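Local coordinates for protein transcription elongation factor Spt5 (Methanocaldococcus jannaschii, PDB 3EWG) that stimulates transcription elongation, its N-terminal NGN domain, the part described here, mediating the interaction with RNA polymerase and being essential for elongation activity, at residues A4-V9 / R62-V67; L28-I33 / V43-E48; K13-L18 / K58-V63. All coordinates share one frame; numbering follows the deposited sequence.

Contact 1: residues A4-V9 / R62-V67; sequences AVRTMV and RVRGIV
One face of the R64 guanidinium lies over the start of the M8 backbone, with M8 CA 3.6 Å above the plane and displaced toward the rim. The R6 guanidinium, its plane turned 59° from that of R64, receives a water over one face. That water accepts a hydrogen bond from R64 NE at 3.0 Å and donates one to T7 O, so it holds the R64 head group to the strand it crosses. R6 carries its CG anti to the backbone N (chi1 176°), which lays this methylene against R64 CB. Where strand 4-7 gives way to loop, M8 and R62 run side by side, pointing the same way, and M8 SD meets R62 CD at 3.6 Å. The other face of the sheet is apolar: V5 CG1 touches V63 CG1 at 3.6 Å, under cover of helices 12-25 and 50-57. Four backbone bonds join the strands, among them R64 N to R6 O and R6 N to G65 O, both 2.8 Å. A second water accepts from A4 N and donates to V67 O at 2.6 Å. Because R64 and G65 both face R6, the register slips by one residue, and G65 takes a conformation (phi 152°) where a CB would jam against R64 O. The arrangement is a classic beta bulge in the antiparallel pairing of the first and last strands of the NGN sheet.

Contact 2: residues L28-I33 / V43-E48; sequences LDVYSI and VLVEAE
This contact is the beta hairpin of strands 30-36 and 42-47, interrupted by a classic beta bulge in which Y31 and S32 both face E46. The carbonyl of E46 serves both residues: Y31 N donates to E46 O at 2.7 Å, while the bond from S32 N to the same oxygen is weak, at 3.3 Å. In return E46 N donates to S32 O at 2.9 Å. The side chains of S32 and E46 repeat the pairing. E46 stretches out with CG anti to its backbone N (chi1 -170°), bringing OE1 to S32 OG, which donates to it at 2.6 Å, nearly along the carboxylate C-O axis. Separately, Y31 OH donates to E48 OE1 at 2.6 Å. That oxygen lies at the ring edge, in plane, and is met on its anti side, 21° out of the carboxylate plane; ring and carboxylate planes stand 73° apart. D29 O sits 3.8 Å above the centre of one Y31 ring face, and the same oxygen accepts from E48 N. On the opposite face of the sheet, V30 CG1 packs on V45 CG1 at 3.7 Å and I33 CG2 on V43 CG1. Helix 50-57 covers V30 and V45 through L56, helix 12-25 brings A16 and A20 to I33, and strand 2-7 flanks strand 42-47. Along S32 and I33 an antiparallel strand of the second subunit continues the sheet.

Contact 3: residues K13-L18 / K58-V63; sequences KNIAGL and KGMPRV
I15, M60 and L18 carry most of the buried surface where helix 12-25 meets the loop that leads from helix 50-57 into the last strand. I15 is the central residue, and it reaches its partners with two different branches. CG2, anti to its backbone N, faces M60 SD at 3.9 Å. The CG1 arm, placed anti to the carbonyl carbon by a chi1 of -75°, takes CD1 further out, to the backbone of the turn: CD1 lies 3.6 Å from R62 O and 3.7 Å from V63 CG2. This one methyl of V63 lies against both the CG2 and CD1 methyls of I15.

M60 comes to the helix from the loop. Beyond CG its chain is extended, so SD passes I15 and the terminal CE goes on to the next turn of the helix, where it meets L18 CB at 3.8 Å and the carbonyl carbon of L18 at a similar distance. L18 therefore takes part through the base of its side chain. The thioether thus spans two helix positions three residues apart, while M19 of the same helix also packs against M60.

No hydrogen bond links the segments; the hold is by van der Waals contact. Within the loop, M60 to V63 form a type II beta turn, with R62 at its third position at a phi of 76°; the closing bond from V63 N to M60 O is weak, at 3.4 Å. Elsewhere on the helix, K13 NZ forms salt bridges with E37 of its own chain and with E24 of the second subunit. The arrangement is plain apolar packing, a surface contact of the alpha/beta NGN fold, in which helices flank an antiparallel sheet, joining helix 12-25 to the turn that leads into strand 63-66.

Overall arrangement
From the N terminus the chain first lays down strand 2-7, which enters contact 1, and then helix 12-25, which supplies the first half of contact 3. Contact 2 follows as the short-range closure of hairpin 30-36/42-47. After helix 50-57, the stretch 58-67 returns to complete contact 3 and then contact 1, the two sharing R62 and V63. Contact 2 therefore falls within the spans of both long-range closures, and contact 3 within that of contact 1. Strands 2-7 and 42-47 are neighbours, so contacts 1 and 2 build one antiparallel sheet, while I15 and A16 connect helix 12-25 with T7, I33 and V43.

Contact 1: residues A4-V9 / R62-V67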
ATOM      1  N   ALA A   4      -3.243  -4.850  11.658  1.00 28.18           N
ATOM      2  CA  ALA A   4      -3.527  -3.424  11.560  1.00 27.99           C
ATOM      3  C   ALA A   4      -2.486  -2.674  12.379  1.00 27.93           C
ATOM      4  O   ALA A   4      -2.324  -2.927  13.576  1.00 27.48           O
ATOM      5  CB  ALA A   4      -4.939  -3.114  12.060  1.00 27.88           C
ATOM      6  N   VAL A   5      -1.772  -1.769  11.718  1.00 27.96           N
ATOM      7  CA  VAL A   5      -0.806  -0.907  12.385  1.00 28.13           C
ATOM      8  C   VAL A   5      -1.472   0.444  12.629  1.00 28.33           C
ATOM      9  O   VAL A   5      -1.918   1.105  11.694  1.00 27.81           O
ATOM     10  CB  VAL A   5       0.481  -0.736  11.554  1.00 28.21           C
ATOM     11  CG1 VAL A   5       1.442   0.247  12.237  1.00 27.41           C
ATOM     12  CG2 VAL A   5       1.154  -2.088  11.338  1.00 28.55           C
ATOM     13  N   ARG A   6      -1.548   0.829  13.897  1.00 28.57           N
ATOM     14  CA  ARG A   6      -2.173   2.076  14.306  1.00 29.16           C
ATOM     15  C   ARG A   6      -1.190   3.230  14.097  1.00 29.09           C
ATOM     16  O   ARG A   6      -0.053   3.194  14.582  1.00 29.11           O
ATOM     17  CB  ARG A   6      -2.609   1.978  15.775  1.00 29.14           C
ATOM     18  CG  ARG A   6      -3.191   3.245  16.374  1.00 30.59           C
ATOM     19  CD  ARG A   6      -4.616   3.496  15.915  1.00 32.40           C
ATOM     20  NE  ARG A   6      -5.200   4.642  16.602  1.00 33.50           N
ATOM     21  CZ  ARG A   6      -6.182   5.395  16.118  1.00 35.33           C
ATOM     22  NH1 ARG A   6      -6.711   5.141  14.920  1.00 34.48           N
ATOM     23  NH2 ARG A   6      -6.632   6.419  16.835  1.00 35.13           N
ATOM     24  N   THR A   7      -1.636   4.247  13.366  1.00 29.20           N
ATOM     25  CA  THR A   7      -0.801   5.402  13.059  1.00 29.31           C
ATOM     26  C   THR A   7      -1.501   6.692  13.457  1.00 29.54           C
ATOM     27  O   THR A   7      -2.705   6.696  13.745  1.00 29.44           O
ATOM     28  CB  THR A   7      -0.450   5.487  11.541  1.00 29.28           C
ATOM     29  OG1 THR A   7      -1.574   5.995  10.804  1.00 29.35           O
ATOM     30  CG2 THR A   7      -0.036   4.119  10.974  1.00 29.48           C
ATOM     31  N   MET A   8      -0.742   7.786  13.463  1.00 29.51           N
ATOM     32  CA  MET A   8      -1.328   9.115  13.512  1.00 29.83           C
ATOM     33  C   MET A   8      -2.218   9.280  12.283  1.00 29.93           C
ATOM     34  O   MET A   8      -1.842   8.867  11.176  1.00 29.89           O
ATOM     35  CB  MET A   8      -0.237  10.187  13.510  1.00 29.69           C
ATOM     36  CG  MET A   8      -0.763  11.603  13.718  1.00 30.65           C
ATOM     37  SD  MET A   8       0.557  12.825  13.801  1.00 33.56           S
ATOM     38  CE  MET A   8       0.598  13.419  12.126  1.00 34.03           C
ATOM     39  N   VAL A   9      -3.396   9.865  12.478  1.00 30.10           N
ATOM     40  CA  VAL A   9      -4.318  10.129  11.372  1.00 30.35           C
ATOM     41  C   VAL A   9      -3.644  11.068  10.369  1.00 30.49           C
ATOM     42  O   VAL A   9      -3.063  12.082  10.756  1.00 30.36           O
ATOM     43  CB  VAL A   9      -5.662  10.709  11.882  1.00 30.36           C
ATOM     44  CG1 VAL A   9      -6.540  11.185  10.728  1.00 30.66           C
ATOM     45  CG2 VAL A   9      -6.399   9.673  12.721  1.00 30.60           C
ATOM     46  N   ARG A  62       5.343   8.455  14.490  1.00 35.73           N
ATOM     47  CA  ARG A  62       3.917   8.562  14.160  1.00 35.08           C
ATOM     48  C   ARG A  62       3.198   7.209  14.050  1.00 34.48           C
ATOM     49  O   ARG A  62       2.035   7.156  13.661  1.00 34.53           O
ATOM     50  CB  ARG A  62       3.693   9.451  12.923  1.00 35.16           C
ATOM     51  CG  ARG A  62       4.522  10.753  12.906  1.00 35.57           C
ATOM     52  CD  ARG A  62       4.052  11.801  13.926  1.00 36.46           C
ATOM     53  NE  ARG A  62       4.404  11.496  15.318  1.00 37.27           N
ATOM     54  CZ  ARG A  62       5.519  11.898  15.932  1.00 37.55           C
ATOM     55  NH1 ARG A  62       5.730  11.571  17.200  1.00 37.88           N
ATOM     56  NH2 ARG A  62       6.424  12.625  15.289  1.00 36.07           N
ATOM     57  N   VAL A  63       3.898   6.131  14.408  1.00 33.65           N
ATOM     58  CA  VAL A  63       3.295   4.806  14.571  1.00 32.93           C
ATOM     59  C   VAL A  63       3.085   4.520  16.066  1.00 32.58           C
ATOM     60  O   VAL A  63       4.018   4.631  16.863  1.00 32.21           O
ATOM     61  CB  VAL A  63       4.163   3.686  13.929  1.00 32.94           C
ATOM     62  CG1 VAL A  63       3.628   2.295  14.289  1.00 32.33           C
ATOM     63  CG2 VAL A  63       4.232   3.853  12.412  1.00 32.70           C
ATOM     64  N   ARG A  64       1.855   4.158  16.435  1.00 32.18           N
ATOM     65  CA  ARG A  64       1.503   3.877  17.831  1.00 31.88           C
ATOM     66  C   ARG A  64       1.756   2.421  18.207  1.00 31.64           C
ATOM     67  O   ARG A  64       2.145   2.124  19.336  1.00 31.56           O
ATOM     68  CB  ARG A  64       0.038   4.239  18.115  1.00 32.09           C
ATOM     69  CG  ARG A  64      -0.243   5.735  18.294  1.00 32.38           C
ATOM     70  CD  ARG A  64      -0.364   6.449  16.955  1.00 32.21           C
ATOM     71  NE  ARG A  64      -1.099   7.706  17.052  1.00 31.63           N
ATOM     72  CZ  ARG A  64      -0.538   8.904  17.191  1.00 32.08           C
ATOM     73  NH1 ARG A  64       0.782   9.025  17.262  1.00 31.78           N
ATOM     74  NH2 ARG A  64      -1.301   9.986  17.255  1.00 30.54           N
ATOM     75  N   GLY A  65       1.519   1.515  17.264  1.00 31.19           N
ATOM     76  CA  GLY A  65       1.753   0.096  17.490  1.00 30.90           C
ATOM     77  C   GLY A  65       0.846  -0.782  16.654  1.00 30.65           C
ATOM     78  O   GLY A  65       0.237  -0.316  15.683  1.00 30.71           O
ATOM     79  N   ILE A  66       0.764  -2.054  17.033  1.00 29.95           N
ATOM     80  CA  ILE A  66      -0.050  -3.032  16.312  1.00 29.77           C
ATOM     81  C   ILE A  66      -1.331  -3.318  17.090  1.00 29.64           C
ATOM     82  O   ILE A  66      -1.295  -3.518  18.307  1.00 29.20           O
ATOM     83  CB  ILE A  66       0.718  -4.361  16.088  1.00 29.68           C
ATOM     84  CG1 ILE A  66       2.069  -4.106  15.406  1.00 29.96           C
ATOM     85  CG2 ILE A  66      -0.124  -5.348  15.280  1.00 29.50           C
ATOM     86  CD1 ILE A  66       3.008  -5.317  15.406  1.00 30.38           C
ATOM     87  N   VAL A  67      -2.457  -3.328  16.381  1.00 29.50           N
ATOM     88  CA  VAL A  67      -3.730  -3.758  16.965  1.00 29.53           C
ATOM     89  C   VAL A  67      -3.624  -5.224  17.399  1.00 29.86           C
ATOM     90  O   VAL A  67      -3.176  -6.066  16.621  1.00 29.22           O
ATOM     91  CB  VAL A  67      -4.905  -3.557  15.972  1.00 29.43           C
ATOM     92  CG1 VAL A  67      -6.227  -4.109  16.542  1.00 29.68           C
ATOM     93  CG2 VAL A  67      -5.056  -2.079  15.633  1.00 28.88           C
TER
HETATM   94  O   HOH W   1      -3.543  -6.502  14.062  1.00 24.78           O
HETATM   95  O   HOH W   2      -3.824   8.151  15.941  1.00 40.91           O

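Contact 2: residues L28-I33 / V43-E48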
ATOM      1  N   LEU A  28      12.307  -8.379   5.280  1.00 33.67           N
ATOM      2  CA  LEU A  28      11.279  -8.865   6.187  1.00 32.78           C
ATOM      3  C   LEU A  28      10.220  -9.620   5.397  1.00 32.04           C
ATOM      4  O   LEU A  28      10.004  -9.342   4.216  1.00 31.87           O
ATOM      5  CB  LEU A  28      10.646  -7.700   6.952  1.00 32.91           C
ATOM      6  CG  LEU A  28      11.567  -6.852   7.840  1.00 33.18           C
ATOM      7  CD1 LEU A  28      10.779  -5.704   8.438  1.00 32.89           C
ATOM      8  CD2 LEU A  28      12.224  -7.688   8.940  1.00 32.95           C
ATOM      9  N   ASP A  29       9.566 -10.574   6.051  1.00 31.04           N
ATOM     10  CA  ASP A  29       8.530 -11.373   5.404  1.00 30.16           C
ATOM     11  C   ASP A  29       7.189 -10.643   5.436  1.00 29.68           C
ATOM     12  O   ASP A  29       6.222 -11.103   6.042  1.00 29.12           O
ATOM     13  CB  ASP A  29       8.442 -12.765   6.042  1.00 30.20           C
ATOM     14  CG  ASP A  29       9.693 -13.599   5.801  1.00 30.30           C
ATOM     15  OD1 ASP A  29      10.263 -13.525   4.689  1.00 29.43           O
ATOM     16  OD2 ASP A  29      10.099 -14.336   6.724  1.00 29.83           O
ATOM     17  N   VAL A  30       7.167  -9.486   4.778  1.00 29.16           N
ATOM     18  CA  VAL A  30       5.987  -8.632   4.678  1.00 28.94           C
ATOM     19  C   VAL A  30       5.487  -8.752   3.246  1.00 28.09           C
ATOM     20  O   VAL A  30       6.223  -8.454   2.310  1.00 28.15           O
ATOM     21  CB  VAL A  30       6.329  -7.167   5.040  1.00 28.75           C
ATOM     22  CG1 VAL A  30       5.170  -6.230   4.720  1.00 29.60           C
ATOM     23  CG2 VAL A  30       6.709  -7.061   6.516  1.00 29.81           C
ATOM     24  N   TYR A  31       4.243  -9.196   3.082  1.00 27.46           N
ATOM     25  CA  TYR A  31       3.734  -9.600   1.761  1.00 26.86           C
ATOM     26  C   TYR A  31       2.841  -8.574   1.085  1.00 26.47           C
ATOM     27  O   TYR A  31       2.852  -8.448  -0.148  1.00 25.92           O
ATOM     28  CB  TYR A  31       3.007 -10.950   1.845  1.00 26.89           C
ATOM     29  CG  TYR A  31       3.810 -12.047   2.520  1.00 26.97           C
ATOM     30  CD1 TYR A  31       5.121 -12.316   2.132  1.00 26.50           C
ATOM     31  CD2 TYR A  31       3.252 -12.825   3.537  1.00 26.76           C
ATOM     32  CE1 TYR A  31       5.865 -13.317   2.748  1.00 27.33           C
ATOM     33  CE2 TYR A  31       3.989 -13.834   4.157  1.00 27.47           C
ATOM     34  CZ  TYR A  31       5.298 -14.073   3.749  1.00 27.36           C
ATOM     35  OH  TYR A  31       6.043 -15.063   4.341  1.00 27.78           O
ATOM     36  N   SER A  32       2.058  -7.859   1.892  1.00 25.95           N
ATOM     37  CA  SER A  32       1.107  -6.880   1.385  1.00 25.94           C
ATOM     38  C   SER A  32       1.049  -5.646   2.280  1.00 25.74           C
ATOM     39  O   SER A  32       1.245  -5.740   3.491  1.00 25.69           O
ATOM     40  CB  SER A  32      -0.295  -7.491   1.264  1.00 25.43           C
ATOM     41  OG  SER A  32      -0.262  -8.750   0.617  1.00 26.14           O
ATOM     42  N   ILE A  33       0.790  -4.494   1.671  1.00 26.11           N
ATOM     43  CA  ILE A  33       0.603  -3.243   2.407  1.00 26.88           C
ATOM     44  C   ILE A  33      -0.568  -2.483   1.787  1.00 26.98           C
ATOM     45  O   ILE A  33      -0.620  -2.316   0.566  1.00 27.21           O
ATOM     46  CB  ILE A  33       1.877  -2.344   2.392  1.00 26.86           C
ATOM     47  CG1 ILE A  33       3.071  -3.071   3.025  1.00 28.45           C
ATOM     48  CG2 ILE A  33       1.617  -1.016   3.131  1.00 26.56           C
ATOM     49  CD1 ILE A  33       4.416  -2.419   2.753  1.00 29.15           C
ATOM     50  N   VAL A  43      -2.673   1.358   8.943  1.00 28.62           N
ATOM     51  CA  VAL A  43      -2.077   0.763   7.752  1.00 28.77           C
ATOM     52  C   VAL A  43      -2.213  -0.748   7.922  1.00 28.45           C
ATOM     53  O   VAL A  43      -1.875  -1.304   8.977  1.00 28.05           O
ATOM     54  CB  VAL A  43      -0.583   1.152   7.561  1.00 28.91           C
ATOM     55  CG1 VAL A  43       0.033   0.426   6.345  1.00 29.61           C
ATOM     56  CG2 VAL A  43      -0.428   2.654   7.377  1.00 29.60           C
ATOM     57  N   LEU A  44      -2.736  -1.405   6.896  1.00 27.85           N
ATOM     58  CA  LEU A  44      -2.905  -2.853   6.939  1.00 27.84           C
ATOM     59  C   LEU A  44      -1.703  -3.526   6.311  1.00 27.58           C
ATOM     60  O   LEU A  44      -1.260  -3.140   5.223  1.00 27.19           O
ATOM     61  CB  LEU A  44      -4.210  -3.281   6.247  1.00 27.35           C
ATOM     62  CG  LEU A  44      -5.511  -2.694   6.818  1.00 28.24           C
ATOM     63  CD1 LEU A  44      -6.731  -3.265   6.106  1.00 28.59           C
ATOM     64  CD2 LEU A  44      -5.631  -2.912   8.330  1.00 28.19           C
ATOM     65  N   VAL A  45      -1.175  -4.523   7.022  1.00 27.46           N
ATOM     66  CA  VAL A  45       0.044  -5.213   6.623  1.00 27.76           C
ATOM     67  C   VAL A  45      -0.175  -6.719   6.679  1.00 27.50           C
ATOM     68  O   VAL A  45      -0.539  -7.260   7.727  1.00 27.50           O
ATOM     69  CB  VAL A  45       1.238  -4.836   7.543  1.00 27.86           C
ATOM     70  CG1 VAL A  45       2.507  -5.594   7.138  1.00 28.15           C
ATOM     71  CG2 VAL A  45       1.493  -3.337   7.521  1.00 28.37           C
ATOM     72  N   GLU A  46       0.032  -7.390   5.549  1.00 27.26           N
ATOM     73  CA  GLU A  46       0.096  -8.843   5.548  1.00 27.52           C
ATOM     74  C   GLU A  46       1.540  -9.274   5.773  1.00 27.80           C
ATOM     75  O   GLU A  46       2.452  -8.826   5.066  1.00 27.55           O
ATOM     76  CB  GLU A  46      -0.446  -9.438   4.247  1.00 27.20           C
ATOM     77  CG  GLU A  46      -0.618 -10.955   4.325  1.00 28.51           C
ATOM     78  CD  GLU A  46      -0.778 -11.633   2.979  1.00 30.61           C
ATOM     79  OE1 GLU A  46      -0.719 -10.954   1.925  1.00 31.00           O
ATOM     80  OE2 GLU A  46      -0.966 -12.866   2.983  1.00 30.98           O
ATOM     81  N   ALA A  47       1.741 -10.132   6.770  1.00 28.08           N
ATOM     82  CA  ALA A  47       3.074 -10.604   7.122  1.00 28.59           C
ATOM     83  C   ALA A  47       3.025 -12.034   7.638  1.00 28.99           C
ATOM     84  O   ALA A  47       1.963 -12.530   8.038  1.00 29.15           O
ATOM     85  CB  ALA A  47       3.714  -9.679   8.151  1.00 28.56           C
ATOM     86  N   GLU A  48       4.178 -12.696   7.619  1.00 29.40           N
ATOM     87  CA  GLU A  48       4.281 -14.076   8.071  1.00 30.02           C
ATOM     88  C   GLU A  48       4.025 -14.189   9.573  1.00 30.23           C
ATOM     89  O   GLU A  48       3.250 -15.040  10.018  1.00 30.19           O
ATOM     90  CB  GLU A  48       5.657 -14.651   7.709  1.00 30.18           C
ATOM     91  CG  GLU A  48       5.806 -16.160   7.917  1.00 30.92           C
ATOM     92  CD  GLU A  48       4.893 -16.992   7.029  1.00 32.55           C
ATOM     93  OE1 GLU A  48       4.627 -16.592   5.874  1.00 32.65           O
ATOM     94  OE2 GLU A  48       4.450 -18.065   7.491  1.00 33.60           O
TER

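Contact 3: residues K13-L18 / K58-V63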
ATOM      1  N   LYS A  13      -0.281   6.994   4.304  1.00 31.24           N
ATOM      2  CA  LYS A  13       0.541   6.835   3.094  1.00 31.67           C
ATOM      3  C   LYS A  13       2.041   7.013   3.367  1.00 31.76           C
ATOM      4  O   LYS A  13       2.869   6.266   2.836  1.00 31.45           O
ATOM      5  CB  LYS A  13       0.085   7.798   1.996  1.00 31.77           C
ATOM      6  CG  LYS A  13      -1.204   7.384   1.297  1.00 32.24           C
ATOM      7  CD  LYS A  13      -1.621   8.422   0.274  1.00 33.21           C
ATOM      8  CE  LYS A  13      -2.401   9.555   0.924  1.00 32.68           C
ATOM      9  NZ  LYS A  13      -2.285  10.808   0.139  1.00 33.83           N
ATOM     10  N   ASN A  14       2.384   8.002   4.193  1.00 31.83           N
ATOM     11  CA  ASN A  14       3.780   8.240   4.578  1.00 32.13           C
ATOM     12  C   ASN A  14       4.414   7.017   5.239  1.00 32.10           C
ATOM     13  O   ASN A  14       5.543   6.636   4.914  1.00 31.97           O
ATOM     14  CB  ASN A  14       3.894   9.461   5.502  1.00 32.30           C
ATOM     15  CG  ASN A  14       3.902  10.772   4.740  1.00 33.49           C
ATOM     16  OD1 ASN A  14       4.243  10.813   3.558  1.00 35.75           O
ATOM     17  ND2 ASN A  14       3.533  11.855   5.417  1.00 34.58           N
ATOM     18  N   ILE A  15       3.669   6.397   6.152  1.00 31.78           N
ATOM     19  CA  ILE A  15       4.151   5.221   6.875  1.00 31.63           C
ATOM     20  C   ILE A  15       4.196   3.978   5.974  1.00 31.66           C
ATOM     21  O   ILE A  15       5.154   3.212   6.028  1.00 31.36           O
ATOM     22  CB  ILE A  15       3.350   5.001   8.183  1.00 31.52           C
ATOM     23  CG1 ILE A  15       3.794   6.042   9.219  1.00 31.82           C
ATOM     24  CG2 ILE A  15       3.564   3.586   8.745  1.00 31.01           C
ATOM     25  CD1 ILE A  15       2.729   6.442  10.194  1.00 30.52           C
ATOM     26  N   ALA A  16       3.181   3.806   5.125  1.00 31.87           N
ATOM     27  CA  ALA A  16       3.168   2.719   4.142  1.00 32.30           C
ATOM     28  C   ALA A  16       4.396   2.765   3.228  1.00 32.43           C
ATOM     29  O   ALA A  16       5.006   1.731   2.953  1.00 32.76           O
ATOM     30  CB  ALA A  16       1.888   2.744   3.322  1.00 31.91           C
ATOM     31  N   GLY A  17       4.745   3.964   2.759  1.00 32.68           N
ATOM     32  CA  GLY A  17       5.957   4.173   1.968  1.00 33.00           C
ATOM     33  C   GLY A  17       7.234   3.790   2.694  1.00 33.31           C
ATOM     34  O   GLY A  17       8.129   3.163   2.112  1.00 33.35           O
ATOM     35  N   LEU A  18       7.323   4.171   3.968  1.00 33.57           N
ATOM     36  CA  LEU A  18       8.472   3.820   4.802  1.00 33.80           C
ATOM     37  C   LEU A  18       8.520   2.311   5.037  1.00 33.73           C
ATOM     38  O   LEU A  18       9.591   1.705   4.989  1.00 33.43           O
ATOM     39  CB  LEU A  18       8.443   4.578   6.140  1.00 34.05           C
ATOM     40  CG  LEU A  18       8.473   6.114   6.186  1.00 34.74           C
ATOM     41  CD1 LEU A  18       8.525   6.600   7.630  1.00 35.34           C
ATOM     42  CD2 LEU A  18       9.635   6.718   5.382  1.00 35.27           C
ATOM     43  N   LYS A  58       9.516  -0.660  13.983  1.00 34.88           N
ATOM     44  CA  LYS A  58      10.471  -0.258  15.022  1.00 35.87           C
ATOM     45  C   LYS A  58      11.033   1.137  14.766  1.00 36.07           C
ATOM     46  O   LYS A  58      11.549   1.423  13.682  1.00 36.22           O
ATOM     47  CB  LYS A  58      11.617  -1.268  15.116  1.00 35.97           C
ATOM     48  CG  LYS A  58      12.371  -1.242  16.441  1.00 37.68           C
ATOM     49  CD  LYS A  58      11.778  -2.220  17.449  1.00 40.35           C
ATOM     50  CE  LYS A  58      12.343  -3.629  17.259  1.00 42.06           C
ATOM     51  NZ  LYS A  58      11.649  -4.619  18.135  1.00 43.64           N
ATOM     52  N   GLY A  59      10.903   2.004  15.767  1.00 36.58           N
ATOM     53  CA  GLY A  59      11.459   3.356  15.708  1.00 36.81           C
ATOM     54  C   GLY A  59      10.800   4.275  14.694  1.00 37.04           C
ATOM     55  O   GLY A  59      11.330   5.342  14.389  1.00 37.23           O
ATOM     56  N   MET A  60       9.650   3.863  14.168  1.00 37.07           N
ATOM     57  CA  MET A  60       8.916   4.679  13.210  1.00 37.21           C
ATOM     58  C   MET A  60       8.136   5.771  13.908  1.00 37.25           C
ATOM     59  O   MET A  60       7.239   5.483  14.710  1.00 37.17           O
ATOM     60  CB  MET A  60       7.956   3.840  12.366  1.00 37.19           C
ATOM     61  CG  MET A  60       8.523   3.398  11.051  1.00 37.14           C
ATOM     62  SD  MET A  60       7.243   2.872   9.905  1.00 37.33           S
ATOM     63  CE  MET A  60       8.253   1.912   8.780  1.00 37.35           C
ATOM     64  N   PRO A  61       8.473   7.037  13.602  1.00 37.30           N
ATOM     65  CA  PRO A  61       7.714   8.143  14.156  1.00 37.00           C
ATOM     66  C   PRO A  61       6.289   8.100  13.623  1.00 36.53           C
ATOM     67  O   PRO A  61       6.068   7.721  12.461  1.00 36.59           O
ATOM     68  CB  PRO A  61       8.453   9.379  13.626  1.00 37.24           C
ATOM     69  CG  PRO A  61       9.816   8.885  13.244  1.00 37.35           C
ATOM     70  CD  PRO A  61       9.561   7.510  12.727  1.00 37.47           C
ATOM     71  N   ARG A  62       5.343   8.455  14.490  1.00 35.73           N
ATOM     72  CA  ARG A  62       3.917   8.562  14.160  1.00 35.08           C
ATOM     73  C   ARG A  62       3.198   7.209  14.050  1.00 34.48           C
ATOM     74  O   ARG A  62       2.035   7.156  13.661  1.00 34.53           O
ATOM     75  CB  ARG A  62       3.693   9.451  12.923  1.00 35.16           C
ATOM     76  CG  ARG A  62       4.522  10.753  12.906  1.00 35.57           C
ATOM     77  CD  ARG A  62       4.052  11.801  13.926  1.00 36.46           C
ATOM     78  NE  ARG A  62       4.404  11.496  15.318  1.00 37.27           N
ATOM     79  CZ  ARG A  62       5.519  11.898  15.932  1.00 37.55           C
ATOM     80  NH1 ARG A  62       5.730  11.571  17.200  1.00 37.88           N
ATOM     81  NH2 ARG A  62       6.424  12.625  15.289  1.00 36.07           N
ATOM     82  N   VAL A  63       3.898   6.131  14.408  1.00 33.65           N
ATOM     83  CA  VAL A  63       3.295   4.806  14.571  1.00 32.93           C
ATOM     84  C   VAL A  63       3.085   4.520  16.066  1.00 32.58           C
ATOM     85  O   VAL A  63       4.018   4.631  16.863  1.00 32.21           O
ATOM     86  CB  VAL A  63       4.163   3.686  13.929  1.00 32.94           C
ATOM     87  CG1 VAL A  63       3.628   2.295  14.289  1.00 32.33           C
ATOM     88  CG2 VAL A  63       4.232   3.853  12.412  1.00 32.70           C
TER